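Local coordinates for protein flavohemoglobin (Malassezia yamatoensis, PDB 6O0A) that binds heme and FAD, is required for nitric oxide resistance, and probably oxidises nitric oxide to nitrate with electrons delivered through its flavin, at residues A[62-65]-A[66-70]; A[44-47]-A[48-52]; A[152-155]-A[156-160]; A[96-99]-A[100-104]. All blocks are in the same frame, centred on the assembly; numbering follows the deposited sequence. Where two conformers were deposited one is given.

All four are local contacts, about one turn along a helix or at its cap, in the globin part of the chain, each mixing buried with more exposed residues. Contacts 1 and 2, on consecutive helices and the loop leading into the second, touch through F62, Q67, Y47 and M50; contacts 3 and 4 through L99, A103, L154 and L157. The two pairs stay about 10 Å or more apart at nearest atoms, with the heme between. Contacts 1 and 4 each bind a heme propionate, by a backbone N-H and an arginine respectively. Contact 1 also reaches FAD. Contact 2 is chiefly aromatic and sulfur packing; contact 3 combines leucine packing with a buried glutamate and a polar outer face.

Contact 1. Residues A[62-65]-A[66-70]; sequences FSRS and AQRDG. With HEM (protoporphyrin IX containing Fe), chain C.
The guanidinium groups of R64 and R68, both positively charged, lie nearly flat on one another, their centres 4.3 Å apart and their planes 19° from parallel. They stand one turn apart on the short helix 64-69, pointing the same way, and S63 opens this helix as N-cap. The side chain of R68 runs extended past R64, so that R64 CD sits over one face of its guanidinium, 3.4 Å from R68 NH2. Salt bridges from R64 NH1 to E245 and D216 would offset the like charges.

S63 works through all of its polar atoms. With OG anti to the backbone N (chi1 167°), the hydroxyl turns onto the helix start and accepts from A66 N, OG to N 3.2 Å. S63 N donates to the heme propionate, 2.9 Å from HEM O1D. S63 O takes Q67 N from the turn ahead and also a water, which in turn accepts from Q67 NE2, 2.8 Å away, and donates to HEM O2D. The propionate is thus tied to the N-cap residue directly, and through water to S63 O and Q67.

F62 packs against the porphyrin rim: HEM CMD lies over one ring face, and HEM O2D is in plane at the ring edge. On the far side, S65 OG is hydrogen-bonded to FAD O1A, and the helix stands between the two cofactors. G70 leaves the helix with positive phi. The closest approach of F62 to the heme is at the meso carbon, F62 CZ to HEM CHD, 3.4 Å.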
loop_
_atom_site.group_PDB
_atom_site.type_symbol
_atom_site.label_atom_id
_atom_site.label_comp_id
_atom_site.label_asym_id
_atom_site.label_seq_id
_atom_site.Cartn_x
_atom_site.Cartn_y
_atom_site.Cartn_z
ATOM N N PHE A 62 -4.046 10.836 9.900
ATOM C CA PHE A 62 -4.052 9.508 10.512
ATOM C C PHE A 62 -5.435 8.867 10.516
ATOM O O PHE A 62 -6.457 9.531 10.720
ATOM C CB PHE A 62 -3.535 9.583 11.953
ATOM C CG PHE A 62 -2.066 9.817 12.046
ATOM C CD1 PHE A 62 -1.172 8.773 11.857
ATOM C CD2 PHE A 62 -1.567 11.096 12.300
ATOM C CE1 PHE A 62 0.205 9.000 11.927
ATOM C CE2 PHE A 62 -0.202 11.325 12.370
ATOM C CZ PHE A 62 0.684 10.278 12.185
ATOM N N SER A 63 -5.458 7.556 10.335
ATOM C CA SER A 63 -6.699 6.804 10.337
ATOM C C SER A 63 -7.116 6.488 11.761
ATOM O O SER A 63 -6.350 5.889 12.524
ATOM C CB SER A 63 -6.545 5.502 9.558
ATOM O OG SER A 63 -7.657 4.660 9.831
ATOM N N ARG A 64 -8.347 6.863 12.106
ATOM C CA ARG A 64 -8.858 6.517 13.428
ATOM C C ARG A 64 -8.957 5.005 13.592
ATOM O O ARG A 64 -8.640 4.467 14.657
ATOM C CB ARG A 64 -10.217 7.179 13.648
ATOM C CG ARG A 64 -10.924 6.701 14.904
ATOM C CD ARG A 64 -12.023 7.666 15.318
ATOM N NE ARG A 64 -13.149 7.705 14.388
ATOM C CZ ARG A 64 -14.188 8.527 14.523
ATOM N NH1 ARG A 64 -15.188 8.508 13.655
ATOM N NH2 ARG A 64 -14.226 9.368 15.562
ATOM N N SER A 65 -9.377 4.294 12.538
ATOM C CA SER A 65 -9.482 2.847 12.662
ATOM C C SER A 65 -8.126 2.224 12.956
ATOM O O SER A 65 -8.036 1.255 13.723
ATOM C CB SER A 65 -10.087 2.243 11.387
ATOM O OG SER A 65 -11.465 2.557 11.276
ATOM N N ALA A 66 -7.057 2.751 12.349
ATOM C CA ALA A 66 -5.733 2.195 12.611
ATOM C C ALA A 66 -5.307 2.449 14.049
ATOM O O ALA A 66 -4.557 1.649 14.623
ATOM C CB ALA A 66 -4.700 2.763 11.633
ATOM N N GLN A 67 -5.810 3.527 14.660
ATOM C CA GLN A 67 -5.548 3.771 16.078
ATOM C C GLN A 67 -6.341 2.817 16.958
ATOM O O GLN A 67 -5.812 2.276 17.939
ATOM C CB GLN A 67 -5.894 5.222 16.428
ATOM C CG GLN A 67 -4.980 6.231 15.770
ATOM C CD GLN A 67 -3.566 6.067 16.252
ATOM O OE1 GLN A 67 -3.337 5.929 17.453
ATOM N NE2 GLN A 67 -2.612 6.034 15.325
ATOM N N ARG A 68 -7.619 2.608 16.631
ATOM C CA ARG A 68 -8.462 1.725 17.428
ATOM C C ARG A 68 -8.022 0.270 17.311
ATOM O O ARG A 68 -8.040 -0.461 18.307
ATOM C CB ARG A 68 -9.918 1.880 17.012
ATOM C CG ARG A 68 -10.424 3.283 17.259
ATOM C CD ARG A 68 -11.848 3.431 16.860
ATOM N NE ARG A 68 -12.394 4.680 17.394
ATOM C CZ ARG A 68 -13.622 5.119 17.143
ATOM N NH1 ARG A 68 -14.425 4.420 16.353
ATOM N NH2 ARG A 68 -14.038 6.256 17.677
ATOM N N ASP A 69 -7.643 -0.184 16.105
ATOM C CA ASP A 69 -7.131 -1.544 15.905
ATOM C C ASP A 69 -5.815 -1.759 16.639
ATOM O O ASP A 69 -5.485 -2.885 17.027
ATOM C CB ASP A 69 -6.948 -1.814 14.400
ATOM C CG ASP A 69 -6.163 -3.109 14.101
ATOM O OD1 ASP A 69 -4.914 -3.120 14.249
ATOM O OD2 ASP A 69 -6.796 -4.114 13.705
ATOM N N GLY A 70 -5.028 -0.696 16.775
ATOM C CA GLY A 70 -3.795 -0.744 17.536
ATOM C C GLY A 70 -2.633 -1.438 16.860
ATOM O O GLY A 70 -1.553 -0.858 16.726
HETATM C CHA HEM C . 2.149 5.112 7.574
HETATM C CHB HEM C . 6.780 4.892 9.090
HETATM C CHC HEM C . 6.714 9.665 9.959
HETATM C CHD HEM C . 1.944 9.737 9.082
HETATM C C1A HEM C . 3.413 4.642 7.886
HETATM C C2A HEM C . 3.878 3.280 7.739
HETATM C C3A HEM C . 5.151 3.222 8.149
HETATM C C4A HEM C . 5.541 4.545 8.594
HETATM C CMA HEM C . 6.061 1.978 8.179
HETATM C CAA HEM C . 3.041 2.116 7.168
HETATM C CBA HEM C . 3.289 2.148 5.662
HETATM C CGA HEM C . 2.448 1.097 4.979
HETATM O O1A HEM C . 1.218 1.048 5.234
HETATM O O2A HEM C . 3.004 0.310 4.177
HETATM C C1B HEM C . 7.176 6.165 9.451
HETATM C C2B HEM C . 8.489 6.546 9.937
HETATM C C3B HEM C . 8.468 7.868 10.196
HETATM C C4B HEM C . 7.146 8.362 9.857
HETATM C CMB HEM C . 9.643 5.540 10.126
HETATM C CAB HEM C . 9.602 8.785 10.721
HETATM C CBB HEM C . 10.905 8.461 10.733
HETATM C C1C HEM C . 5.405 10.082 9.834
HETATM C C2C HEM C . 4.924 11.409 10.123
HETATM C C3C HEM C . 3.600 11.443 9.880
HETATM C C4C HEM C . 3.212 10.120 9.444
HETATM C CMC HEM C . 5.851 12.552 10.594
HETATM C CAC HEM C . 2.579 12.599 10.053
HETATM C CBC HEM C . 2.742 13.579 10.962
HETATM C C1D HEM C . 1.605 8.492 8.595
HETATM C C2D HEM C . 0.263 8.105 8.200
HETATM C C3D HEM C . 0.303 6.837 7.796
HETATM C C4D HEM C . 1.674 6.365 7.905
HETATM C CMD HEM C . -0.973 9.032 8.273
HETATM C CAD HEM C . -0.906 6.019 7.293
HETATM C CBD HEM C . -1.252 4.988 8.365
HETATM C CGD HEM C . -2.057 5.602 9.488
HETATM O O1D HEM C . -3.061 6.313 9.210
HETATM O O2D HEM C . -1.707 5.361 10.676
HETATM N NA HEM C . 4.457 5.387 8.412
HETATM N NB HEM C . 6.388 7.293 9.417
HETATM N NC HEM C . 4.338 9.312 9.412
HETATM N ND HEM C . 2.442 7.413 8.392
HETATM FE FE HEM C . 4.489 7.412 8.652
HETATM O O HOH W 1 -3.477 6.104 12.663
#

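Contact 2. Residues A[44-47]-A[48-52]; sequences PVFY and GDMLQ
Over one face of the Y47 ring lies F46 CE2, displaced toward the rim, and F62 makes a T-shaped, edge-to-face contact with Y47. M50 CE meets both the F46 and Y47 rings obliquely, at 3.7 Å from F46 CE1 and 3.7 Å from Y47 CD1. M50 SD stands 5.1 Å from the F46 ring centroid, 61° off its normal, a Met-aromatic contact. The methionine runs out extended and bends only at chi3 (61°), which brings its methyl into the groove where the two rings meet.

The backbone beneath is regular helix, although P44 has no N-H to give to the preceding turn and the helix kinks there. On another side D49 lies alongside V45, D49 OD2 3.8 Å from V45 CG1, and carries a salt bridge to K129. L51 CG rests against Y47 O at 3.2 Å.

Y47 OH comes within 6.0 Å of the heme iron, HEM FE, consistent with the distal tyrosine of flavohemoglobins. This end of helix 25-53 packs F46 and M50 against Y122 of helix 115-131, while Y47 and L51 meet Q67 of helix 64-69.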
loop_
_atom_site.group_PDB
_atom_site.type_symbol
_atom_site.label_atom_id
_atom_site.label_comp_id
_atom_site.label_asym_id
_atom_site.label_seq_id
_atom_site.Cartn_x
_atom_site.Cartn_y
_atom_site.Cartn_z
ATOM N N PRO A 44 0.785 3.330 21.532
ATOM C CA PRO A 44 -0.477 4.015 21.827
ATOM C C PRO A 44 -0.265 5.260 22.642
ATOM O O PRO A 44 -1.059 6.203 22.545
ATOM C CB PRO A 44 -1.283 2.962 22.603
ATOM C CG PRO A 44 -0.563 1.681 22.378
ATOM C CD PRO A 44 0.858 2.042 22.244
ATOM N N VAL A 45 0.799 5.293 23.445
ATOM C CA VAL A 45 1.082 6.490 24.218
ATOM C C VAL A 45 1.595 7.593 23.305
ATOM O O VAL A 45 1.177 8.751 23.409
ATOM C CB VAL A 45 2.073 6.173 25.350
ATOM C CG1 VAL A 45 2.374 7.438 26.131
ATOM C CG2 VAL A 45 1.500 5.094 26.256
ATOM N N PHE A 46 2.512 7.249 22.398
ATOM C CA PHE A 46 2.988 8.204 21.408
ATOM C C PHE A 46 1.825 8.837 20.644
ATOM O O PHE A 46 1.694 10.069 20.588
ATOM C CB PHE A 46 3.976 7.463 20.495
ATOM C CG PHE A 46 4.023 7.952 19.074
ATOM C CD1 PHE A 46 4.263 9.278 18.766
ATOM C CD2 PHE A 46 3.880 7.040 18.036
ATOM C CE1 PHE A 46 4.321 9.699 17.452
ATOM C CE2 PHE A 46 3.951 7.456 16.717
ATOM C CZ PHE A 46 4.170 8.787 16.434
ATOM N N TYR A 47 0.941 8.009 20.077
ATOM C CA TYR A 47 -0.166 8.553 19.296
ATOM C C TYR A 47 -1.156 9.305 20.171
ATOM O O TYR A 47 -1.672 10.355 19.768
ATOM C CB TYR A 47 -0.879 7.439 18.529
ATOM C CG TYR A 47 -0.145 7.042 17.274
ATOM C CD1 TYR A 47 -0.038 7.924 16.198
ATOM C CD2 TYR A 47 0.454 5.792 17.163
ATOM C CE1 TYR A 47 0.648 7.563 15.047
ATOM C CE2 TYR A 47 1.139 5.430 16.017
ATOM C CZ TYR A 47 1.228 6.321 14.963
ATOM O OH TYR A 47 1.904 5.951 13.816
ATOM N N GLY A 48 -1.441 8.783 21.364
ATOM C CA GLY A 48 -2.333 9.496 22.268
ATOM C C GLY A 48 -1.844 10.902 22.570
ATOM O O GLY A 48 -2.609 11.873 22.489
ATOM N N ASP A 49 -0.558 11.025 22.905
ATOM C CA ASP A 49 0.040 12.331 23.179
ATOM C C ASP A 49 0.021 13.214 21.939
ATOM O O ASP A 49 -0.367 14.387 22.002
ATOM C CB ASP A 49 1.486 12.158 23.667
ATOM C CG ASP A 49 1.580 11.528 25.046
ATOM O OD1 ASP A 49 0.550 11.432 25.748
ATOM O OD2 ASP A 49 2.700 11.128 25.428
ATOM N N MET A 50 0.467 12.674 20.800
ATOM C CA MET A 50 0.555 13.490 19.593
ATOM C C MET A 50 -0.816 13.976 19.144
ATOM O O MET A 50 -0.984 15.144 18.781
ATOM C CB MET A 50 1.224 12.712 18.461
ATOM C CG MET A 50 1.301 13.549 17.192
ATOM S SD MET A 50 2.378 12.795 15.959
ATOM C CE MET A 50 1.529 11.233 15.667
ATOM N N LEU A 51 -1.805 13.085 19.136
ATOM C CA LEU A 51 -3.118 13.456 18.625
ATOM C C LEU A 51 -3.910 14.317 19.604
ATOM O O LEU A 51 -4.857 14.999 19.188
ATOM C CB LEU A 51 -3.894 12.191 18.240
ATOM C CG LEU A 51 -3.206 11.404 17.111
ATOM C CD1 LEU A 51 -3.980 10.139 16.765
ATOM C CD2 LEU A 51 -3.018 12.266 15.854
ATOM N N GLN A 52 -3.534 14.335 20.883
ATOM C CA GLN A 52 -4.102 15.333 21.780
ATOM C C GLN A 52 -3.546 16.717 21.474
ATOM O O GLN A 52 -4.276 17.715 21.536
ATOM C CB GLN A 52 -3.816 14.962 23.232
ATOM C CG GLN A 52 -4.538 15.853 24.236
ATOM C CD GLN A 52 -3.801 17.158 24.558
ATOM O OE1 GLN A 52 -2.625 17.335 24.221
ATOM N NE2 GLN A 52 -4.497 18.072 25.222
#

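Contact 3. Residues A[152-155]-A[156-160]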
loop_
_atom_site.group_PDB
_atom_site.type_symbol
_atom_site.label_atom_id
_atom_site.label_comp_id
_atom_site.label_asym_id
_atom_site.label_seq_id
_atom_site.Cartn_x
_atom_site.Cartn_y
_atom_site.Cartn_z
ATOM N N ARG A 152 15.428 11.543 7.434
ATOM C CA ARG A 152 16.068 12.260 6.336
ATOM C C ARG A 152 15.946 11.480 5.030
ATOM O O ARG A 152 15.706 12.068 3.969
ATOM C CB ARG A 152 17.541 12.546 6.662
ATOM C CG ARG A 152 17.733 13.571 7.782
ATOM C CD ARG A 152 19.199 13.951 7.954
ATOM N NE ARG A 152 19.540 14.271 9.339
ATOM C CZ ARG A 152 20.291 13.498 10.121
ATOM N NH1 ARG A 152 20.555 13.873 11.367
ATOM N NH2 ARG A 152 20.786 12.357 9.656
ATOM N N ALA A 153 16.108 10.152 5.092
ATOM C CA ALA A 153 15.970 9.321 3.898
ATOM C C ALA A 153 14.558 9.420 3.322
ATOM O O ALA A 153 14.381 9.594 2.112
ATOM C CB ALA A 153 16.315 7.872 4.237
ATOM N N LEU A 154 13.544 9.323 4.182
ATOM C CA LEU A 154 12.157 9.417 3.725
ATOM C C LEU A 154 11.843 10.800 3.165
ATOM O O LEU A 154 11.197 10.920 2.117
ATOM C CB LEU A 154 11.207 9.084 4.874
ATOM C CG LEU A 154 11.163 7.619 5.308
ATOM C CD1 LEU A 154 10.318 7.460 6.574
ATOM C CD2 LEU A 154 10.626 6.755 4.157
ATOM N N ILE A 155 12.287 11.854 3.853
ATOM C CA ILE A 155 12.069 13.218 3.376
ATOM C C ILE A 155 12.655 13.404 1.979
ATOM O O ILE A 155 12.022 14.003 1.095
ATOM C CB ILE A 155 12.661 14.221 4.391
ATOM C CG1 ILE A 155 11.747 14.320 5.612
ATOM C CG2 ILE A 155 12.890 15.582 3.747
ATOM C CD1 ILE A 155 12.415 14.921 6.846
ATOM N N ASN A 156 13.864 12.881 1.753
ATOM C CA ASN A 156 14.492 12.994 0.442
ATOM C C ASN A 156 13.692 12.261 -0.625
ATOM O O ASN A 156 13.499 12.781 -1.731
ATOM C CB ASN A 156 15.922 12.462 0.498
ATOM C CG ASN A 156 16.857 13.410 1.227
ATOM O OD1 ASN A 156 16.546 14.593 1.386
ATOM N ND2 ASN A 156 18.008 12.904 1.666
ATOM N N LEU A 157 13.220 11.051 -0.313
ATOM C CA LEU A 157 12.404 10.310 -1.273
ATOM C C LEU A 157 11.094 11.032 -1.552
ATOM O O LEU A 157 10.651 11.111 -2.704
ATOM C CB LEU A 157 12.128 8.895 -0.754
ATOM C CG LEU A 157 13.318 7.933 -0.711
ATOM C CD1 LEU A 157 12.945 6.621 -0.039
ATOM C CD2 LEU A 157 13.844 7.678 -2.118
ATOM N N GLU A 158 10.461 11.568 -0.508
ATOM C CA GLU A 158 9.173 12.226 -0.679
ATOM C C GLU A 158 9.318 13.514 -1.478
ATOM O O GLU A 158 8.467 13.831 -2.316
ATOM C CB GLU A 158 8.549 12.468 0.699
ATOM C CG GLU A 158 7.996 11.172 1.290
ATOM C CD GLU A 158 8.090 11.063 2.800
ATOM O OE1 GLU A 158 8.235 12.095 3.495
ATOM O OE2 GLU A 158 8.002 9.915 3.284
ATOM N N ARG A 159 10.408 14.253 -1.254
ATOM C CA ARG A 159 10.661 15.450 -2.046
ATOM C C ARG A 159 10.746 15.123 -3.532
ATOM O O ARG A 159 10.183 15.841 -4.369
ATOM C CB ARG A 159 11.947 16.130 -1.570
ATOM C CG ARG A 159 12.338 17.311 -2.419
ATOM C CD ARG A 159 13.638 17.938 -1.951
ATOM N NE ARG A 159 13.590 18.300 -0.538
ATOM C CZ ARG A 159 14.297 17.702 0.412
ATOM N NH1 ARG A 159 15.128 16.714 0.098
ATOM N NH2 ARG A 159 14.184 18.103 1.674
ATOM N N LYS A 160 11.426 14.030 -3.880
ATOM C CA LYS A 160 11.528 13.637 -5.282
ATOM C C LYS A 160 10.170 13.245 -5.850
ATOM O O LYS A 160 9.874 13.524 -7.022
ATOM C CB LYS A 160 12.524 12.487 -5.433
ATOM C CG LYS A 160 13.961 12.859 -5.077
ATOM C CD LYS A 160 14.909 11.682 -5.284
ATOM C CE LYS A 160 16.344 12.060 -4.979
ATOM N NZ LYS A 160 16.813 13.169 -5.862
#
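The side chain of E158 slants across that of L154, one turn earlier: E158 OE2 lies 3.7 Å from L154 CB, and the carboxylate carbon E158 CD comes to 3.2 Å from L154 O. E158 N donates to the same carbonyl, 2.8 Å from L154 O. One residue on, at the outer face, I155 CG2 touches R159 NH2 at 3.5 Å. R159 starts with CG anti to the backbone N (chi1 175°) and bends at chi3, so that its guanidinium swings back along the helix. There R159 NH1 donates to N156 OD1, 2.9 Å away and in the guanidinium plane; this bond orients the group while one of its faces turns to I155 O.

Further out, both carboxylate oxygens of E158 are taken: OE2 is hydrogen-bonded to H106 ND1 and OE1 to Y116 OH. That grip fixes the buried carboxylate across three helices, 96-108, 115-131 and 137-163. L154 touches both the heme and Y116, and L157 packs on helix 96-108. A glutamate joined to a histidine and a tyrosine beneath the heme is consistent with the proximal Glu-His-Tyr network of flavohemoglobins, in which the histidine is the axial ligand of iron.

Contact 4. Residues A[96-99]-A[100-104]; sequences EEML and SRVAN. With HEM (protoporphyrin IX containing Fe), chain C.
Four successive alpha-helical bonds, from S100 N, R101 N, V102 N and A103 N back to the carbonyls of E96, E97, M98 and L99, join the two halves of this regular first part of helix 96-108. From it R101 reaches out to the heme. R101 NE donates to the propionate oxygen, 3.0 Å from HEM O2A at an N-H...O angle of 151°, and the oxygen lies at the edge of the guanidinium, in its plane. The side chain is extended up to its bend at chi3 (65°), which turns the guanidinium back over the preceding turn: M98 O lies over one face, and R101 NH2 packs 3.6 Å from M98 CG. A positive group here would balance the propionate charge.

V102 takes the hydrophobic share. Its CG2 lies 3.5 Å from HEM CMA, and its CG1 meets the pyrrole at HEM C4A, 3.8 Å away, on the face of the heme opposite Y47. The same CG2 also lies 4.3 Å from M98 CG.

On the opposite flank N104 ND2 gives an almost straight bond to S100 O, 2.8 Å long at 177°. N104 N reaches that oxygen from the other face of the carbonyl plane, so two donors of one residue grip it. N104 OD1 accepts from G266 N and S100 OG is hydrogen-bonded to D267 OD2, which ties this flank to the loop 265-267. L99 packs on L150, A153 and L157, and A103 on L157, all on helix 137-163.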
loop_
_atom_site.group_PDB
_atom_site.type_symbol
_atom_site.label_atom_id
_atom_site.label_comp_id
_atom_site.label_asym_id
_atom_site.label_seq_id
_atom_site.Cartn_x
_atom_site.Cartn_y
_atom_site.Cartn_z
ATOM N N GLU A 96 15.741 -0.369 0.980
ATOM C CA GLU A 96 15.136 0.534 0.005
ATOM C C GLU A 96 13.679 0.182 -0.263
ATOM O O GLU A 96 12.845 1.078 -0.449
ATOM C CB GLU A 96 15.941 0.520 -1.296
ATOM C CG GLU A 96 17.412 0.899 -1.126
ATOM C CD GLU A 96 17.625 2.360 -0.741
ATOM O OE1 GLU A 96 16.647 3.138 -0.731
ATOM O OE2 GLU A 96 18.782 2.734 -0.451
ATOM N N GLU A 97 13.350 -1.113 -0.276
ATOM C CA GLU A 97 11.968 -1.521 -0.515
ATOM C C GLU A 97 11.031 -0.938 0.530
ATOM O O GLU A 97 9.964 -0.407 0.196
ATOM C CB GLU A 97 11.851 -3.044 -0.525
ATOM C CG GLU A 97 12.401 -3.717 -1.761
ATOM C CD GLU A 97 11.879 -5.130 -1.916
ATOM O OE1 GLU A 97 10.864 -5.464 -1.264
ATOM O OE2 GLU A 97 12.482 -5.904 -2.689
ATOM N N MET A 98 11.408 -1.033 1.811
ATOM C CA MET A 98 10.562 -0.471 2.858
ATOM C C MET A 98 10.468 1.040 2.723
ATOM O O MET A 98 9.379 1.614 2.842
ATOM C CB MET A 98 11.095 -0.846 4.241
ATOM C CG MET A 98 10.178 -0.396 5.367
ATOM S SD MET A 98 10.840 -0.738 7.012
ATOM C CE MET A 98 12.125 0.511 7.119
ATOM N N LEU A 99 11.603 1.701 2.474
ATOM C CA LEU A 99 11.604 3.155 2.363
ATOM C C LEU A 99 10.724 3.617 1.214
ATOM O O LEU A 99 9.992 4.603 1.344
ATOM C CB LEU A 99 13.028 3.672 2.175
ATOM C CG LEU A 99 13.946 3.501 3.387
ATOM C CD1 LEU A 99 15.157 4.416 3.278
ATOM C CD2 LEU A 99 13.176 3.766 4.658
ATOM N N SER A 100 10.788 2.917 0.078
ATOM C CA SER A 100 10.016 3.336 -1.082
ATOM C C SER A 100 8.526 3.189 -0.822
ATOM O O SER A 100 7.741 4.091 -1.144
ATOM C CB SER A 100 10.440 2.528 -2.310
ATOM O OG SER A 100 9.658 2.867 -3.436
ATOM N N ARG A 101 8.121 2.069 -0.216
ATOM C CA ARG A 101 6.706 1.866 0.086
ATOM C C ARG A 101 6.193 2.944 1.026
ATOM O O ARG A 101 5.118 3.514 0.805
ATOM C CB ARG A 101 6.485 0.481 0.691
ATOM C CG ARG A 101 5.016 0.109 0.853
ATOM C CD ARG A 101 4.836 -1.211 1.592
ATOM N NE ARG A 101 5.316 -1.133 2.970
ATOM C CZ ARG A 101 6.438 -1.697 3.411
ATOM N NH1 ARG A 101 7.202 -2.401 2.584
ATOM N NH2 ARG A 101 6.790 -1.560 4.683
ATOM N N VAL A 102 6.959 3.243 2.081
ATOM C CA VAL A 102 6.532 4.237 3.059
ATOM C C VAL A 102 6.486 5.625 2.433
ATOM O O VAL A 102 5.533 6.383 2.647
ATOM C CB VAL A 102 7.452 4.206 4.293
ATOM C CG1 VAL A 102 7.063 5.321 5.244
ATOM C CG2 VAL A 102 7.340 2.853 4.998
ATOM N N ALA A 103 7.515 5.982 1.657
ATOM C CA ALA A 103 7.553 7.306 1.039
ATOM C C ALA A 103 6.355 7.529 0.122
ATOM O O ALA A 103 5.775 8.623 0.099
ATOM C CB ALA A 103 8.851 7.482 0.250
ATOM N N ASN A 104 5.983 6.513 -0.660
ATOM C CA ASN A 104 4.843 6.665 -1.558
ATOM C C ASN A 104 3.547 6.845 -0.780
ATOM O O ASN A 104 2.701 7.665 -1.160
ATOM C CB ASN A 104 4.750 5.464 -2.499
ATOM C CG ASN A 104 5.634 5.621 -3.739
ATOM O OD1 ASN A 104 5.185 6.103 -4.787
ATOM N ND2 ASN A 104 6.901 5.200 -3.626
HETATM C CHA HEM C . 2.149 5.112 7.574
HETATM C CHB HEM C . 6.780 4.892 9.090
HETATM C CHC HEM C . 6.714 9.665 9.959
HETATM C CHD HEM C . 1.944 9.737 9.082
HETATM C C1A HEM C . 3.413 4.642 7.886
HETATM C C2A HEM C . 3.878 3.280 7.739
HETATM C C3A HEM C . 5.151 3.222 8.149
HETATM C C4A HEM C . 5.541 4.545 8.594
HETATM C CMA HEM C . 6.061 1.978 8.179
HETATM C CAA HEM C . 3.041 2.116 7.168
HETATM C CBA HEM C . 3.289 2.148 5.662
HETATM C CGA HEM C . 2.448 1.097 4.979
HETATM O O1A HEM C . 1.218 1.048 5.234
HETATM O O2A HEM C . 3.004 0.310 4.177
HETATM C C1B HEM C . 7.176 6.165 9.451
HETATM C C2B HEM C . 8.489 6.546 9.937
HETATM C C3B HEM C . 8.468 7.868 10.196
HETATM C C4B HEM C . 7.146 8.362 9.857
HETATM C CMB HEM C . 9.643 5.540 10.126
HETATM C CAB HEM C . 9.602 8.785 10.721
HETATM C CBB HEM C . 10.905 8.461 10.733
HETATM C C1C HEM C . 5.405 10.082 9.834
HETATM C C2C HEM C . 4.924 11.409 10.123
HETATM C C3C HEM C . 3.600 11.443 9.880
HETATM C C4C HEM C . 3.212 10.120 9.444
HETATM C CMC HEM C . 5.851 12.552 10.594
HETATM C CAC HEM C . 2.579 12.599 10.053
HETATM C CBC HEM C . 2.742 13.579 10.962
HETATM C C1D HEM C . 1.605 8.492 8.595
HETATM C C2D HEM C . 0.263 8.105 8.200
HETATM C C3D HEM C . 0.303 6.837 7.796
HETATM C C4D HEM C . 1.674 6.365 7.905
HETATM C CMD HEM C . -0.973 9.032 8.273
HETATM C CAD HEM C . -0.906 6.019 7.293
HETATM C CBD HEM C . -1.252 4.988 8.365
HETATM C CGD HEM C . -2.057 5.602 9.488
HETATM O O1D HEM C . -3.061 6.313 9.210
HETATM O O2D HEM C . -1.707 5.361 10.676
HETATM N NA HEM C . 4.457 5.387 8.412
HETATM N NB HEM C . 6.388 7.293 9.417
HETATM N NC HEM C . 4.338 9.312 9.412
HETATM N ND HEM C . 2.442 7.413 8.392
HETATM FE FE HEM C . 4.489 7.412 8.652
#